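Local coordinates for ATP-binding protein (Mycobacterium tuberculosis, PDB 5UKV) that probably autophosphorylates on a histidine as the sensor kinase of a two-component system, this chain being its dimerization and phosphoacceptor domain, at residues L29-G34 against E55-R60. The protein carries 1 engineered substitution. Numbering follows the deposited sequence.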
ATOM      1  N   LEU A  29       6.688   2.049   2.434  1.00 26.85           N
ATOM      2  CA  LEU A  29       6.772   0.660   2.784  1.00 26.60           C
ATOM      3  C   LEU A  29       8.156   0.078   2.947  1.00 27.67           C
ATOM      4  O   LEU A  29       8.380  -0.856   3.761  1.00 27.22           O
ATOM      5  CB  LEU A  29       6.150  -0.262   1.686  1.00 29.20           C
ATOM      6  CG  LEU A  29       4.984  -1.066   1.976  1.00 36.88           C
ATOM      7  CD1 LEU A  29       4.417  -1.860   0.769  1.00 36.69           C
ATOM      8  CD2 LEU A  29       5.158  -1.851   3.287  1.00 37.63           C
ATOM      9  N   THR A  30       9.031   0.412   1.997  1.00 32.36           N
ATOM     10  CA  THR A  30      10.453  -0.038   2.036  1.00 31.84           C
ATOM     11  C   THR A  30      11.163   0.487   3.266  1.00 28.37           C
ATOM     12  O   THR A  30      11.899  -0.249   3.870  1.00 28.99           O
ATOM     13  CB  THR A  30      11.180   0.361   0.705  1.00 39.06           C
ATOM     14  OG1 THR A  30      10.603  -0.407  -0.359  1.00 40.01           O
ATOM     15  CG2 THR A  30      12.626  -0.125   0.765  1.00 39.67           C
ATOM     16  N   THR A  31      10.898   1.712   3.707  1.00 26.65           N
ATOM     17  CA  THR A  31      11.245   2.143   5.043  1.00 27.65           C
ATOM     18  C   THR A  31      10.783   1.277   6.270  1.00 26.79           C
ATOM     19  O   THR A  31      11.589   0.915   7.091  1.00 25.39           O
ATOM     20  CB  THR A  31      10.874   3.581   5.268  1.00 33.33           C
ATOM     21  OG1 THR A  31      11.631   4.390   4.336  1.00 41.94           O
ATOM     22  CG2 THR A  31      11.302   4.081   6.624  1.00 35.55           C
ATOM     23  N   ILE A  32       9.468   1.031   6.393  1.00 23.55           N
ATOM     24  CA  ILE A  32       8.957   0.200   7.404  1.00 23.33           C
ATOM     25  C   ILE A  32       9.670  -1.156   7.382  1.00 24.51           C
ATOM     26  O   ILE A  32      10.158  -1.667   8.422  1.00 26.14           O
ATOM     27  CB  ILE A  32       7.446   0.071   7.249  1.00 21.80           C
ATOM     28  CG1 ILE A  32       6.709   1.382   7.473  1.00 22.49           C
ATOM     29  CG2 ILE A  32       6.961  -0.989   8.210  1.00 22.64           C
ATOM     30  CD1 ILE A  32       5.370   1.585   6.767  1.00 24.44           C
ATOM     31  N   ARG A  33       9.774  -1.760   6.214  1.00 23.47           N
ATOM     32  CA  ARG A  33      10.437  -3.041   6.100  1.00 24.77           C
ATOM     33  C   ARG A  33      11.910  -3.020   6.465  1.00 24.63           C
ATOM     34  O   ARG A  33      12.348  -3.842   7.177  1.00 25.59           O
ATOM     35  CB  ARG A  33      10.298  -3.597   4.710  1.00 31.42           C
ATOM     36  CG  ARG A  33       8.950  -4.173   4.403  1.00 40.49           C
ATOM     37  CD  ARG A  33       8.898  -4.723   3.008  1.00 47.13           C
ATOM     38  NE  ARG A  33       9.171  -6.138   3.029  1.00 58.57           N
ATOM     39  CZ  ARG A  33       8.881  -6.930   2.016  1.00 62.41           C
ATOM     40  NH1 ARG A  33       8.346  -6.391   0.938  1.00 57.11           N
ATOM     41  NH2 ARG A  33       9.116  -8.228   2.084  1.00 69.42           N
ATOM     42  N   GLY A  34      12.623  -2.026   5.989  1.00 24.15           N
ATOM     43  CA  GLY A  34      13.976  -1.895   6.262  1.00 22.50           C
ATOM     44  C   GLY A  34      14.245  -1.731   7.725  1.00 20.48           C
ATOM     45  O   GLY A  34      15.185  -2.280   8.238  1.00 21.22           O
ATOM     46  N   GLU A  55       5.868   4.259  12.596  1.00 21.27           N
ATOM     47  CA  GLU A  55       4.554   4.811  12.786  1.00 24.08           C
ATOM     48  C   GLU A  55       4.279   5.976  11.848  1.00 26.34           C
ATOM     49  O   GLU A  55       3.240   6.102  11.310  1.00 25.21           O
ATOM     50  CB  GLU A  55       4.374   5.254  14.232  1.00 26.15           C
ATOM     51  CG  GLU A  55       4.183   4.117  15.191  1.00 28.91           C
ATOM     52  CD  GLU A  55       4.056   4.546  16.659  1.00 38.24           C
ATOM     53  OE1 GLU A  55       5.064   4.691  17.336  1.00 39.24           O
ATOM     54  OE2 GLU A  55       2.934   4.725  17.130  1.00 46.09           O
ATOM     55  N   SER A  56       5.267   6.810  11.668  1.00 27.63           N
ATOM     56  CA  SER A  56       5.172   7.950  10.831  1.00 28.79           C
ATOM     57  C   SER A  56       4.929   7.536   9.379  1.00 27.69           C
ATOM     58  O   SER A  56       4.032   7.995   8.740  1.00 28.79           O
ATOM     59  CB  SER A  56       6.474   8.709  10.985  1.00 31.36           C
ATOM     60  OG  SER A  56       6.540   9.771  10.126  1.00 41.77           O
ATOM     61  N   GLU A  57       5.680   6.572   8.921  1.00 25.81           N
ATOM     62  CA  GLU A  57       5.517   6.078   7.519  1.00 24.63           C
ATOM     63  C   GLU A  57       4.163   5.381   7.355  1.00 25.10           C
ATOM     64  O   GLU A  57       3.557   5.568   6.328  1.00 24.24           O
ATOM     65  CB  GLU A  57       6.696   5.244   7.084  1.00 27.21           C
ATOM     66  CG  GLU A  57       8.046   5.995   7.055  1.00 34.01           C
ATOM     67  CD  GLU A  57       8.002   7.322   6.348  1.00 40.90           C
ATOM     68  OE1 GLU A  57       7.338   7.433   5.309  1.00 38.75           O
ATOM     69  OE2 GLU A  57       8.555   8.290   6.894  1.00 53.93           O
ATOM     70  N   ALA A  58       3.644   4.726   8.386  1.00 22.54           N
ATOM     71  CA  ALA A  58       2.413   4.011   8.279  1.00 25.23           C
ATOM     72  C   ALA A  58       1.291   5.053   8.162  1.00 27.38           C
ATOM     73  O   ALA A  58       0.317   4.838   7.438  1.00 24.61           O
ATOM     74  CB  ALA A  58       2.179   3.057   9.437  1.00 22.22           C
ATOM     75  N   SER A  59       1.385   6.112   8.953  1.00 26.07           N
ATOM     76  CA  SER A  59       0.392   7.169   8.894  1.00 28.61           C
ATOM     77  C   SER A  59       0.440   7.870   7.541  1.00 27.22           C
ATOM     78  O   SER A  59      -0.572   8.106   6.957  1.00 26.70           O
ATOM     79  CB  SER A  59       0.454   8.131  10.075  1.00 33.69           C
ATOM     80  OG  SER A  59       1.573   8.901   9.993  1.00 40.92           O
ATOM     81  N   ARG A  60       1.629   8.145   7.037  1.00 26.65           N
ATOM     82  CA  ARG A  60       1.758   8.684   5.707  1.00 29.01           C
ATOM     83  C   ARG A  60       1.057   7.747   4.680  1.00 27.34           C
ATOM     84  O   ARG A  60       0.407   8.220   3.775  1.00 25.10           O
ATOM     85  CB  ARG A  60       3.260   8.874   5.276  1.00 32.32           C
ATOM     86  CG  ARG A  60       3.553   9.458   3.897  1.00 40.88           C
ATOM     87  CD  ARG A  60       5.042   9.318   3.447  1.00 46.16           C
ATOM     88  NE  ARG A  60       5.951   9.824   4.492  1.00 45.37           N
ATOM     89  CZ  ARG A  60       6.108  11.101   4.787  1.00 51.58           C
ATOM     90  NH1 ARG A  60       5.466  12.014   4.106  1.00 49.92           N
ATOM     91  NH2 ARG A  60       6.954  11.486   5.735  1.00 53.32           N
TER
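Glu57 meets the helical turn 29-34 with the aliphatic part of its side chain: CB lies against Ile32, 3.9 Å from that residue's CG1, and CG rests on Thr31, 3.8 Å from its CG2. The Glu57 chain runs obliquely over both residues and then bends at chi2 (-49°), which carries the carboxylate past the apolar patch toward its own helix. There Glu57 OE1 accepts the NE hydrogen of Arg60, one turn on, in a salt bridge of 2.9 Å on the syn side, 22° out of the carboxylate plane, while OE2 pairs with Arg53 one turn back. Arg60 and Arg53 thus grip the acid from its own helix. At Ala58 it is Ile32 that reaches across, extending CD1 to 3.9 Å from the backbone N of Ala58 and 4.4 Å from Ala58 CB. No hydrogen bond links the two segments. Their axes pass 9.1 Å apart at 153°, nearly antiparallel, as befits the hairpin of helices 2-40 and 47-71 in a histidine kinase dimerization domain. Ile32 also packs on Ile54 and Met61 of helix 47-71 and on Ile54 of the second subunit, placing this contact within the dimeric helical bundle.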